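Side-chain contacts in Alpha/beta hydrolase family protein (Bacillus anthracis, PDB 3OOS), which probably hydrolyses a substrate whose identity is not established, as a member of the alpha/beta hydrolase fold family: residues Tyr108-Gln113 against Arg214-Phe219; Glu242-Asn245 against Asn249-Leu252; Tyr72-Thr77 against Gln205-Asp210; Trp93-His98 against Met103-Tyr108. All blocks are in the same frame, centred on the assembly; numbering follows the deposited sequence.

Contact 1 of 4, residues Tyr108-Gln113 against Arg214-Phe219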
loop_
_atom_site.group_PDB
_atom_site.type_symbol
_atom_site.label_atom_id
_atom_site.label_comp_id
_atom_site.label_asym_id
_atom_site.label_seq_id
_atom_site.Cartn_x
_atom_site.Cartn_y
_atom_site.Cartn_z
ATOM N N TYR A 108 -4.095 -8.615 -6.824
ATOM C CA TYR A 108 -3.276 -9.834 -6.740
ATOM C C TYR A 108 -4.175 -11.048 -6.485
ATOM O O TYR A 108 -4.043 -12.089 -7.146
ATOM C CB TYR A 108 -2.206 -9.715 -5.643
ATOM C CG TYR A 108 -0.923 -10.506 -5.886
ATOM C CD1 TYR A 108 -0.932 -11.739 -6.552
ATOM C CD2 TYR A 108 0.301 -10.022 -5.425
ATOM C CE1 TYR A 108 0.251 -12.458 -6.763
ATOM C CE2 TYR A 108 1.483 -10.731 -5.623
ATOM C CZ TYR A 108 1.455 -11.942 -6.291
ATOM O OH TYR A 108 2.640 -12.627 -6.482
ATOM N N ALA A 109 -5.106 -10.898 -5.545
ATOM C CA ALA A 109 -6.033 -11.978 -5.207
ATOM C C ALA A 109 -6.953 -12.344 -6.376
ATOM O O ALA A 109 -7.166 -13.524 -6.659
ATOM C CB ALA A 109 -6.838 -11.616 -3.969
ATOM N N THR A 110 -7.487 -11.348 -7.072
ATOM C CA THR A 110 -8.428 -11.643 -8.155
ATOM C C THR A 110 -7.746 -12.231 -9.399
ATOM O O THR A 110 -8.345 -13.032 -10.119
ATOM C CB THR A 110 -9.301 -10.427 -8.533
ATOM O OG1 THR A 110 -8.469 -9.354 -8.987
ATOM C CG2 THR A 110 -10.138 -9.966 -7.333
ATOM N N GLU A 111 -6.502 -11.833 -9.646
ATOM C CA GLU A 111 -5.764 -12.335 -10.804
ATOM C C GLU A 111 -5.086 -13.667 -10.512
ATOM O O GLU A 111 -5.114 -14.579 -11.344
ATOM C CB GLU A 111 -4.714 -11.319 -11.264
ATOM C CG GLU A 111 -5.288 -10.050 -11.873
ATOM C CD GLU A 111 -5.605 -10.193 -13.350
ATOM O OE1 GLU A 111 -4.694 -10.544 -14.131
ATOM O OE2 GLU A 111 -6.766 -9.936 -13.733
ATOM N N ALA A 112 -4.480 -13.778 -9.330
ATOM C CA ALA A 112 -3.558 -14.882 -9.037
ATOM C C ALA A 112 -3.600 -15.402 -7.603
ATOM O O ALA A 112 -2.552 -15.646 -7.001
ATOM C CB ALA A 112 -2.120 -14.464 -9.408
ATOM N N GLN A 113 -4.802 -15.605 -7.062
ATOM C CA GLN A 113 -4.928 -16.047 -5.666
ATOM C C GLN A 113 -4.243 -17.378 -5.383
ATOM O O GLN A 113 -3.837 -17.635 -4.251
ATOM C CB GLN A 113 -6.391 -16.098 -5.200
ATOM C CG GLN A 113 -7.277 -17.079 -5.955
ATOM C CD GLN A 113 -8.679 -17.152 -5.378
ATOM O OE1 GLN A 113 -8.858 -17.353 -4.177
ATOM N NE2 GLN A 113 -9.680 -16.993 -6.235
ATOM N N ARG A 214 -15.375 -5.488 -6.912
ATOM C CA ARG A 214 -16.391 -5.903 -5.931
ATOM C C ARG A 214 -16.971 -7.293 -6.183
ATOM O O ARG A 214 -17.066 -8.102 -5.261
ATOM C CB ARG A 214 -17.523 -4.877 -5.847
ATOM C CG ARG A 214 -17.138 -3.603 -5.114
ATOM C CD ARG A 214 -18.234 -2.555 -5.227
ATOM N NE ARG A 214 -18.373 -2.054 -6.597
ATOM C CZ ARG A 214 -19.264 -1.143 -6.981
ATOM N NH1 ARG A 214 -20.110 -0.618 -6.102
ATOM N NH2 ARG A 214 -19.307 -0.752 -8.249
ATOM N N GLN A 215 -17.361 -7.563 -7.425
ATOM C CA GLN A 215 -17.974 -8.847 -7.750
ATOM C C GLN A 215 -16.954 -9.979 -7.693
ATOM O O GLN A 215 -17.252 -11.073 -7.210
ATOM C CB GLN A 215 -18.676 -8.803 -9.111
ATOM C CG GLN A 215 -19.897 -7.880 -9.161
ATOM C CD GLN A 215 -20.994 -8.274 -8.172
ATOM O OE1 GLN A 215 -21.271 -9.459 -7.964
ATOM N NE2 GLN A 215 -21.625 -7.274 -7.563
ATOM N N LYS A 216 -15.742 -9.702 -8.161
ATOM C CA LYS A 216 -14.687 -10.708 -8.153
ATOM C C LYS A 216 -14.252 -11.091 -6.738
ATOM O O LYS A 216 -13.796 -12.213 -6.523
ATOM C CB LYS A 216 -13.493 -10.267 -9.003
ATOM C CG LYS A 216 -13.731 -10.434 -10.505
ATOM C CD LYS A 216 -12.466 -10.192 -11.341
ATOM C CE LYS A 216 -12.028 -8.730 -11.337
ATOM N NZ LYS A 216 -13.068 -7.809 -11.901
ATOM N N LEU A 217 -14.415 -10.183 -5.775
ATOM C CA LEU A 217 -14.022 -10.474 -4.388
ATOM C C LEU A 217 -14.790 -11.647 -3.774
ATOM O O LEU A 217 -14.275 -12.337 -2.891
ATOM C CB LEU A 217 -14.154 -9.241 -3.490
ATOM C CG LEU A 217 -13.143 -8.108 -3.693
ATOM C CD1 LEU A 217 -13.315 -7.090 -2.581
ATOM C CD2 LEU A 217 -11.701 -8.613 -3.743
ATOM N N LYS A 218 -16.012 -11.871 -4.258
ATOM C CA LYS A 218 -16.856 -12.962 -3.774
ATOM C C LYS A 218 -16.259 -14.331 -4.109
ATOM O O LYS A 218 -16.660 -15.354 -3.545
ATOM C CB LYS A 218 -18.270 -12.831 -4.356
ATOM C CG LYS A 218 -18.979 -11.536 -3.971
ATOM C CD LYS A 218 -20.315 -11.385 -4.684
ATOM C CE LYS A 218 -21.197 -10.363 -3.982
ATOM N NZ LYS A 218 -22.379 -9.976 -4.799
ATOM N N PHE A 219 -15.294 -14.344 -5.026
ATOM C CA PHE A 219 -14.663 -15.586 -5.471
ATOM C C PHE A 219 -13.211 -15.717 -5.004
ATOM O O PHE A 219 -12.506 -16.652 -5.392
ATOM C CB PHE A 219 -14.800 -15.735 -6.991
ATOM C CG PHE A 219 -16.228 -15.718 -7.460
ATOM C CD1 PHE A 219 -17.011 -16.865 -7.379
ATOM C CD2 PHE A 219 -16.806 -14.544 -7.940
ATOM C CE1 PHE A 219 -18.342 -16.850 -7.789
ATOM C CE2 PHE A 219 -18.137 -14.523 -8.357
ATOM C CZ PHE A 219 -18.904 -15.676 -8.281
#

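Contact 2 of 4, residues Glu242-Asn245 against Asn249-Leu252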
loop_
_atom_site.group_PDB
_atom_site.type_symbol
_atom_site.label_atom_id
_atom_site.label_comp_id
_atom_site.label_asym_id
_atom_site.label_seq_id
_atom_site.Cartn_x
_atom_site.Cartn_y
_atom_site.Cartn_z
ATOM N N GLU A 242 -16.791 -3.125 3.571
ATOM C CA GLU A 242 -17.273 -3.730 2.335
ATOM C C GLU A 242 -16.347 -4.850 1.865
ATOM O O GLU A 242 -16.811 -5.944 1.550
ATOM C CB GLU A 242 -17.437 -2.686 1.226
ATOM C CG GLU A 242 -17.834 -3.306 -0.113
ATOM C CD GLU A 242 -18.106 -2.284 -1.195
ATOM O OE1 GLU A 242 -17.248 -1.410 -1.427
ATOM O OE2 GLU A 242 -19.180 -2.370 -1.824
ATOM N N ILE A 243 -15.044 -4.569 1.818
ATOM C CA ILE A 243 -14.058 -5.578 1.422
ATOM C C ILE A 243 -14.185 -6.848 2.268
ATOM O O ILE A 243 -14.270 -7.954 1.727
ATOM C CB ILE A 243 -12.610 -5.036 1.504
ATOM C CG1 ILE A 243 -12.375 -3.955 0.443
ATOM C CG2 ILE A 243 -11.604 -6.170 1.328
ATOM C CD1 ILE A 243 -11.138 -3.091 0.706
ATOM N N ALA A 244 -14.204 -6.682 3.588
ATOM C CA ALA A 244 -14.270 -7.820 4.505
ATOM C C ALA A 244 -15.574 -8.605 4.385
ATOM O O ALA A 244 -15.584 -9.823 4.577
ATOM C CB ALA A 244 -14.048 -7.365 5.934
ATOM N N ASN A 245 -16.667 -7.916 4.062
ATOM C CA ASN A 245 -17.945 -8.591 3.841
ATOM C C ASN A 245 -17.966 -9.409 2.546
ATOM O O ASN A 245 -18.483 -10.533 2.518
ATOM C CB ASN A 245 -19.104 -7.594 3.851
ATOM C CG ASN A 245 -20.431 -8.250 3.519
ATOM O OD1 ASN A 245 -21.012 -8.961 4.345
ATOM N ND2 ASN A 245 -20.907 -8.033 2.299
ATOM N N ASN A 249 -13.730 -15.509 3.217
ATOM C CA ASN A 249 -12.902 -15.908 4.361
ATOM C C ASN A 249 -12.100 -14.755 4.973
ATOM O O ASN A 249 -10.965 -14.944 5.427
ATOM C CB ASN A 249 -11.975 -17.070 3.976
ATOM C CG ASN A 249 -12.732 -18.271 3.425
ATOM O OD1 ASN A 249 -12.498 -18.703 2.294
ATOM N ND2 ASN A 249 -13.644 -18.811 4.220
ATOM N N ALA A 250 -12.695 -13.563 4.995
ATOM C CA ALA A 250 -12.008 -12.372 5.505
ATOM C C ALA A 250 -12.294 -12.086 6.971
ATOM O O ALA A 250 -13.367 -12.409 7.478
ATOM C CB ALA A 250 -12.361 -11.150 4.662
ATOM N N THR A 251 -11.319 -11.476 7.641
ATOM C CA THR A 251 -11.535 -10.866 8.949
ATOM C C THR A 251 -11.335 -9.357 8.835
ATOM O O THR A 251 -10.675 -8.876 7.908
ATOM C CB THR A 251 -10.588 -11.422 10.039
ATOM O OG1 THR A 251 -9.232 -11.073 9.732
ATOM C CG2 THR A 251 -10.723 -12.943 10.177
ATOM N N LEU A 252 -11.909 -8.618 9.780
ATOM C CA LEU A 252 -11.798 -7.164 9.808
ATOM C C LEU A 252 -11.304 -6.697 11.168
ATOM O O LEU A 252 -11.855 -7.081 12.203
ATOM C CB LEU A 252 -13.147 -6.516 9.482
ATOM C CG LEU A 252 -13.231 -4.984 9.514
ATOM C CD1 LEU A 252 -12.320 -4.322 8.469
ATOM C CD2 LEU A 252 -14.672 -4.539 9.337
#

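Contact 3 of 4, residues Tyr72-Thr77 against Gln205-Asp210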
loop_
_atom_site.group_PDB
_atom_site.type_symbol
_atom_site.label_atom_id
_atom_site.label_comp_id
_atom_site.label_asym_id
_atom_site.label_seq_id
_atom_site.Cartn_x
_atom_site.Cartn_y
_atom_site.Cartn_z
ATOM N N TYR A 72 2.777 0.048 -16.073
ATOM C CA TYR A 72 2.422 0.544 -14.739
ATOM C C TYR A 72 1.103 -0.017 -14.207
ATOM O O TYR A 72 0.784 0.171 -13.030
ATOM C CB TYR A 72 2.328 2.075 -14.726
ATOM C CG TYR A 72 3.619 2.801 -15.028
ATOM C CD1 TYR A 72 4.799 2.496 -14.340
ATOM C CD2 TYR A 72 3.655 3.814 -15.984
ATOM C CE1 TYR A 72 5.988 3.174 -14.615
ATOM C CE2 TYR A 72 4.834 4.496 -16.266
ATOM C CZ TYR A 72 5.994 4.171 -15.578
ATOM O OH TYR A 72 7.163 4.849 -15.854
ATOM N N SER A 73 0.331 -0.681 -15.063
ATOM C CA SER A 73 -1.006 -1.137 -14.669
ATOM C C SER A 73 -0.939 -2.153 -13.533
ATOM O O SER A 73 0.086 -2.815 -13.343
ATOM C CB SER A 73 -1.758 -1.728 -15.862
ATOM O OG SER A 73 -1.268 -3.019 -16.181
HETATM N N MSE A 74 -2.031 -2.278 -12.782
HETATM C CA MSE A 74 -2.087 -3.248 -11.696
HETATM C C MSE A 74 -1.960 -4.680 -12.214
HETATM O O MSE A 74 -1.286 -5.505 -11.605
HETATM C CB MSE A 74 -3.352 -3.063 -10.859
HETATM C CG MSE A 74 -3.271 -1.858 -9.939
HETATM SE SE MSE A 74 -4.532 -1.912 -8.465
HETATM C CE MSE A 74 -5.896 -0.715 -9.156
ATOM N N THR A 75 -2.587 -4.967 -13.350
ATOM C CA THR A 75 -2.467 -6.292 -13.950
ATOM C C THR A 75 -1.009 -6.638 -14.242
ATOM O O THR A 75 -0.534 -7.721 -13.890
ATOM C CB THR A 75 -3.280 -6.407 -15.253
ATOM O OG1 THR A 75 -4.673 -6.241 -14.967
ATOM C CG2 THR A 75 -3.057 -7.768 -15.891
ATOM N N GLU A 76 -0.306 -5.709 -14.886
ATOM C CA GLU A 76 1.093 -5.907 -15.288
ATOM C C GLU A 76 2.001 -5.960 -14.060
ATOM O O GLU A 76 2.985 -6.704 -14.035
ATOM C CB GLU A 76 1.555 -4.820 -16.266
ATOM C CG GLU A 76 0.943 -4.955 -17.668
ATOM C CD GLU A 76 1.317 -6.258 -18.362
ATOM O OE1 GLU A 76 2.525 -6.516 -18.531
ATOM O OE2 GLU A 76 0.402 -7.023 -18.743
ATOM N N THR A 77 1.647 -5.180 -13.040
ATOM C CA THR A 77 2.337 -5.210 -11.748
ATOM C C THR A 77 2.285 -6.616 -11.133
ATOM O O THR A 77 3.305 -7.136 -10.661
ATOM C CB THR A 77 1.739 -4.173 -10.768
ATOM O OG1 THR A 77 1.850 -2.859 -11.331
ATOM C CG2 THR A 77 2.450 -4.214 -9.419
ATOM N N GLN A 205 -4.894 8.889 -13.773
ATOM C CA GLN A 205 -5.361 9.234 -15.117
ATOM C C GLN A 205 -5.909 8.043 -15.901
ATOM O O GLN A 205 -6.771 8.211 -16.771
ATOM C CB GLN A 205 -4.243 9.922 -15.908
ATOM C CG GLN A 205 -3.814 11.265 -15.328
ATOM C CD GLN A 205 -2.408 11.665 -15.741
ATOM O OE1 GLN A 205 -1.803 11.048 -16.617
ATOM N NE2 GLN A 205 -1.880 12.700 -15.099
ATOM N N VAL A 206 -5.413 6.843 -15.600
ATOM C CA VAL A 206 -5.798 5.652 -16.364
ATOM C C VAL A 206 -6.490 4.573 -15.523
ATOM O O VAL A 206 -7.581 4.115 -15.871
ATOM C CB VAL A 206 -4.581 5.047 -17.127
ATOM C CG1 VAL A 206 -4.991 3.815 -17.935
ATOM C CG2 VAL A 206 -3.946 6.093 -18.038
ATOM N N GLU A 207 -5.853 4.175 -14.425
ATOM C CA GLU A 207 -6.296 3.024 -13.640
ATOM C C GLU A 207 -7.578 3.297 -12.851
ATOM O O GLU A 207 -8.513 2.485 -12.868
ATOM C CB GLU A 207 -5.181 2.584 -12.688
ATOM C CG GLU A 207 -5.425 1.238 -12.024
ATOM C CD GLU A 207 -4.955 0.068 -12.868
ATOM O OE1 GLU A 207 -3.755 0.013 -13.208
ATOM O OE2 GLU A 207 -5.781 -0.810 -13.178
ATOM N N TYR A 208 -7.610 4.440 -12.171
ATOM C CA TYR A 208 -8.687 4.783 -11.239
ATOM C C TYR A 208 -10.098 4.665 -11.830
ATOM O O TYR A 208 -10.984 4.078 -11.205
ATOM C CB TYR A 208 -8.471 6.186 -10.645
ATOM C CG TYR A 208 -9.694 6.719 -9.932
ATOM C CD1 TYR A 208 -9.931 6.422 -8.588
ATOM C CD2 TYR A 208 -10.629 7.500 -10.611
ATOM C CE1 TYR A 208 -11.063 6.899 -7.938
ATOM C CE2 TYR A 208 -11.762 7.979 -9.974
ATOM C CZ TYR A 208 -11.972 7.676 -8.638
ATOM O OH TYR A 208 -13.103 8.149 -8.017
ATOM N N LYS A 209 -10.306 5.225 -13.020
ATOM C CA LYS A 209 -11.649 5.283 -13.612
ATOM C C LYS A 209 -12.249 3.905 -13.917
ATOM O O LYS A 209 -13.470 3.771 -14.042
ATOM C CB LYS A 209 -11.670 6.176 -14.863
ATOM C CG LYS A 209 -10.777 5.699 -15.990
ATOM C CD LYS A 209 -10.815 6.661 -17.171
ATOM C CE LYS A 209 -10.016 6.119 -18.344
ATOM N NZ LYS A 209 -10.585 4.840 -18.860
ATOM N N ASP A 210 -11.388 2.894 -14.033
ATOM C CA ASP A 210 -11.814 1.528 -14.328
ATOM C C ASP A 210 -11.700 0.584 -13.130
ATOM O O ASP A 210 -11.923 -0.620 -13.271
ATOM C CB ASP A 210 -11.014 0.953 -15.507
ATOM C CG ASP A 210 -11.322 1.644 -16.824
ATOM O OD1 ASP A 210 -12.419 2.221 -16.966
ATOM O OD2 ASP A 210 -10.462 1.600 -17.727
HETATM O O HOH W 1 -1.946 1.542 -11.502
HETATM O O HOH W 2 -4.773 -3.230 -14.388
#

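Contact 4 of 4, residues Trp93-His98 against Met103-Tyr108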
loop_
_atom_site.group_PDB
_atom_site.type_symbol
_atom_site.label_atom_id
_atom_site.label_comp_id
_atom_site.label_asym_id
_atom_site.label_seq_id
_atom_site.Cartn_x
_atom_site.Cartn_y
_atom_site.Cartn_z
ATOM N N TRP A 93 3.372 -17.132 -1.582
ATOM C CA TRP A 93 3.711 -16.161 -0.540
ATOM C C TRP A 93 2.515 -15.289 -0.177
ATOM O O TRP A 93 1.493 -15.298 -0.871
ATOM C CB TRP A 93 4.946 -15.312 -0.904
ATOM C CG TRP A 93 4.876 -14.455 -2.159
ATOM C CD1 TRP A 93 3.807 -14.279 -3.006
ATOM C CD2 TRP A 93 5.929 -13.628 -2.669
ATOM N NE1 TRP A 93 4.147 -13.409 -4.018
ATOM C CE2 TRP A 93 5.441 -12.994 -3.833
ATOM C CE3 TRP A 93 7.244 -13.367 -2.256
ATOM C CZ2 TRP A 93 6.225 -12.116 -4.593
ATOM C CZ3 TRP A 93 8.022 -12.495 -3.010
ATOM C CH2 TRP A 93 7.510 -11.881 -4.164
ATOM N N GLY A 94 2.633 -14.555 0.923
ATOM C CA GLY A 94 1.590 -13.614 1.310
ATOM C C GLY A 94 1.811 -12.296 0.595
ATOM O O GLY A 94 2.913 -12.018 0.115
ATOM N N PHE A 95 0.757 -11.494 0.496
ATOM C CA PHE A 95 0.909 -10.126 0.031
ATOM C C PHE A 95 0.225 -9.162 0.984
ATOM O O PHE A 95 -0.934 -9.355 1.341
ATOM C CB PHE A 95 0.374 -9.919 -1.391
ATOM C CG PHE A 95 0.646 -8.536 -1.924
ATOM C CD1 PHE A 95 1.813 -8.268 -2.628
ATOM C CD2 PHE A 95 -0.233 -7.487 -1.662
ATOM C CE1 PHE A 95 2.083 -6.977 -3.099
ATOM C CE2 PHE A 95 0.029 -6.194 -2.123
ATOM C CZ PHE A 95 1.190 -5.941 -2.843
ATOM N N ALA A 96 0.953 -8.121 1.376
ATOM C CA ALA A 96 0.429 -7.089 2.255
ATOM C C ALA A 96 0.584 -5.714 1.616
ATOM O O ALA A 96 1.658 -5.359 1.121
ATOM C CB ALA A 96 1.133 -7.134 3.611
ATOM N N GLY A 97 -0.498 -4.945 1.629
ATOM C CA GLY A 97 -0.486 -3.597 1.076
ATOM C C GLY A 97 -1.404 -2.661 1.833
ATOM O O GLY A 97 -2.427 -3.083 2.386
ATOM N N HIS A 98 -1.032 -1.384 1.843
ATOM C CA HIS A 98 -1.795 -0.342 2.524
ATOM C C HIS A 98 -2.245 0.737 1.547
ATOM O O HIS A 98 -1.459 1.201 0.712
ATOM C CB HIS A 98 -0.960 0.283 3.645
ATOM C CG HIS A 98 -1.718 1.270 4.475
ATOM N ND1 HIS A 98 -2.659 0.885 5.406
ATOM C CD2 HIS A 98 -1.691 2.623 4.504
ATOM C CE1 HIS A 98 -3.176 1.959 5.976
ATOM N NE2 HIS A 98 -2.607 3.027 5.445
HETATM N N MSE A 103 -5.338 -1.855 -2.567
HETATM C CA MSE A 103 -6.052 -2.089 -3.818
HETATM C C MSE A 103 -5.268 -3.073 -4.677
HETATM O O MSE A 103 -5.845 -3.985 -5.272
HETATM C CB MSE A 103 -6.284 -0.777 -4.563
HETATM C CG MSE A 103 -7.137 0.209 -3.788
HETATM SE SE MSE A 103 -7.190 1.950 -4.641
HETATM C CE MSE A 103 -7.921 2.939 -3.138
ATOM N N LEU A 104 -3.949 -2.894 -4.720
ATOM C CA LEU A 104 -3.077 -3.813 -5.445
ATOM C C LEU A 104 -3.179 -5.241 -4.885
ATOM O O LEU A 104 -3.203 -6.209 -5.654
ATOM C CB LEU A 104 -1.630 -3.308 -5.426
ATOM C CG LEU A 104 -0.587 -4.108 -6.213
ATOM C CD1 LEU A 104 -0.937 -4.200 -7.705
ATOM C CD2 LEU A 104 0.792 -3.487 -6.014
ATOM N N ALA A 105 -3.263 -5.359 -3.560
ATOM C CA ALA A 105 -3.470 -6.652 -2.891
ATOM C C ALA A 105 -4.730 -7.359 -3.386
ATOM O O ALA A 105 -4.718 -8.568 -3.637
ATOM C CB ALA A 105 -3.531 -6.470 -1.375
ATOM N N LEU A 106 -5.814 -6.599 -3.516
ATOM C CA LEU A 106 -7.080 -7.150 -3.987
ATOM C C LEU A 106 -6.965 -7.642 -5.424
ATOM O O LEU A 106 -7.500 -8.696 -5.761
ATOM C CB LEU A 106 -8.214 -6.131 -3.841
ATOM C CG LEU A 106 -8.527 -5.697 -2.400
ATOM C CD1 LEU A 106 -9.541 -4.556 -2.390
ATOM C CD2 LEU A 106 -9.022 -6.863 -1.524
ATOM N N VAL A 107 -6.258 -6.888 -6.260
ATOM C CA VAL A 107 -6.017 -7.308 -7.642
ATOM C C VAL A 107 -5.097 -8.537 -7.703
ATOM O O VAL A 107 -5.314 -9.422 -8.522
ATOM C CB VAL A 107 -5.516 -6.135 -8.527
ATOM C CG1 VAL A 107 -5.212 -6.607 -9.950
ATOM C CG2 VAL A 107 -6.570 -5.029 -8.559
ATOM N N TYR A 108 -4.095 -8.615 -6.824
ATOM C CA TYR A 108 -3.276 -9.834 -6.740
ATOM C C TYR A 108 -4.175 -11.048 -6.485
ATOM O O TYR A 108 -4.043 -12.089 -7.146
ATOM C CB TYR A 108 -2.206 -9.715 -5.643
ATOM C CG TYR A 108 -0.923 -10.506 -5.886
ATOM C CD1 TYR A 108 -0.932 -11.739 -6.552
ATOM C CD2 TYR A 108 0.301 -10.022 -5.425
ATOM C CE1 TYR A 108 0.251 -12.458 -6.763
ATOM C CE2 TYR A 108 1.483 -10.731 -5.623
ATOM C CZ TYR A 108 1.455 -11.942 -6.291
ATOM O OH TYR A 108 2.640 -12.627 -6.482
#

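Contact 1 of 4, residues Tyr108-Gln113 against Arg214-Phe219
With CG2 anti to its own carbonyl carbon, T110 presents its methyl to K216 and L217, while Q113, its CG turned in between backbone N and carbonyl carbon (chi1 62°) and the rest of its chain extended, carries its amide across to F219. The methyl does the apolar work: T110 CG2 lies 3.8 Å from K216 CB, the two side chains meeting at about a right angle, and 4.1 Å from L217 CD2, the branch of the leucine that reaches back to the helix. Threonine suits this place because its branches can share the duties, CG2 facing the neighbour while OG1 is bonded to V107 O one turn back in its own helix. From K216 it is the aliphatic base that packs; the chain beyond bends twice, and its exposed position suits a lysine.

In the alpha/beta hydrolase fold a helix such as 100-112 covers one side of the central sheet, and here its C-terminal end is joined to the short, weakly bonded helix 214-217, which precedes strand 224-229.

The polar half of the contact belongs to Q113. Its NE2 donates to F219 O at 3.0 Å with a nearly straight N-H...O angle of 166°; the oxygen lies close to the amide plane of the glutamine, whereas the donor is tilted 26° from the carbonyl plane. OE1 of the same amide accepts from K221 N. A glutamine offers one donor and one acceptor side by side, and both are used on the backbone of the connecting loop, which fixes the rotation of the amide.

Contact 2 of 4, residues Glu242-Asn245 against Asn249-Leu252
One kind of contact is apolar: A244 CB sits 3.8 Å from L252 CB and 4.3 Å from A250 CB, so one methyl meets A250 and L252, the residues either side of T251, both pointing at the helix. The small side chains set the distance: the CA atoms of A244 and A250 are 5.2 Å apart, an approach that alanine on both sides permits. L252 comes closest to A244 through its CB. Because its CG is anti to the backbone N (chi1 178°), its isopropyl end is carried on along the helix, where a longer apolar chain is useful.

Contacts of methyl with backbone are the second kind. A250 CB rests 3.5 Å from A244 O and 3.8 Å from A244 CA, and A244 CB lies 4.2 Å from T251 O. No hydrogen bond links the two segments; the polar bonds of the strand run within the sheet instead, T251 pairing by its backbone with S224 and I226. T251 turns its side chain off the helix, an exposed place that threonine tolerates.

Helix 237-246 and strand 250-255 are the second and third elements of a beta-alpha-beta unit begun by strand 224-229, and 250-255 is the outermost strand at its end of the sheet. I226 of the first strand receives both A244 and I243, while L252 packs on Y237, S240 and C241, earlier in the helix.

Contact 3 of 4, residues Tyr72-Thr77 against Gln205-Asp210
S73 and E207 bring their CA atoms to 6.8 Å where the N-terminal end of helix 74-87 faces E207 of helix 197-207, within a wider pi-type turn at 205-207. E207 spans the gap with its CG anti to the backbone N and its chain bent at chi2 (86°), which delivers the carboxylate to the first turn of the other helix. OE1 accepts from M74 N at 2.9 Å with an N-H...O angle of 155°, the donor standing above the carboxylate plane, 40° out of it. OE2 accepts from a water 2.9 Å away, and that water in turn accepts from T75 N. A glutamate suits this position, since the N-H groups at a helix start lack partners in their own helix and the positive end of the helix would probably steady its charge.

S73 is the N-cap: its OG accepts from E76 N at 3.1 Å, and its carbonyl oxygen is gripped twice, by T77 N and by T77 OG1 at 2.7 Å. Serine and threonine are well placed here, the serine oxygen meeting an N-H of the first turn and the threonine hydroxyl turning back to S73 O. The selenomethionine M74 adds apolar contact: in one of its two modelled conformers CE lies 3.5 Å from E207 CG, a contact that is therefore less certain.

Beyond the carboxylate, Y202 of helix 197-207 touches both S73 and E207, and R199 of that helix bonds T77 OG1. M74 continues to L104 and V107 on helix 100-112, so the start of helix 74-87 touches both helices.

Contact 4 of 4, residues Trp93-His98 against Met103-Tyr108
W93 NE1 donates to Y108 OH at 3.0 Å, almost straight at 169°, with the oxygen at the edge of the indole and in its plane. The two side chains cross at about a right angle. Between this bond and the rest of the helix sits F95, whose ring has contacts along much of its rim. Its CD2 meets A105 CB at 3.5 Å, edge on, where a small methyl lets the ring come close to the helix. CD1 approaches Y108 CD2 at 3.6 Å, the two rings inclined by 55°, and CZ reaches L104 CD2 at 4.0 Å. Together W93, F95 and Y108 form an aromatic cluster, flat groups that fill the space between strand and helix with the polar OH of Y108 held among them.

The strand and helix belong to the beta-alpha-beta unit completed by strand 116-122. They run roughly antiparallel, the axes of these short segments at 149° and 7.2 Å apart at the closest. G97 opens a Gly-x-Ser-x-Gly sequence consistent with the nucleophile elbow of alpha/beta hydrolases, in which a tight turn links this strand to this helix; the F95 ring packs close to G97, where there is no side chain.

F95 is brought over the helix by its CG being anti to the backbone N. In the next shell, E82 of helix 74-87 is the strongest partner of Y108 OH, so the buried hydroxyl is gripped by two groups. The same helix covers the cluster through L81 on F95 and I78 on L104 and Y108, while L116 of the neighbouring strand touches F95 and Y108.

From the N terminus, contact 3 opens first, at 72-77, and closes only at 205-210, bringing helix 74-87 to helix 197-207 across a long loop. Contact 4 is nested within that loop and closes the short turn from strand 93-98 into helix 100-112. Contact 1 starts on the same helix, shares Y108 with contact 4, and crosses contact 3 by closing at 214-219. Contact 2 follows in series, joining helix 237-246 to the edge strand 250-255. Helix 100-112 is common ground: L106 touches L217 of contact 1 and I243 of contact 2, and contact 3 reaches the same helix through M74, whereas contacts 2 and 3 do not meet.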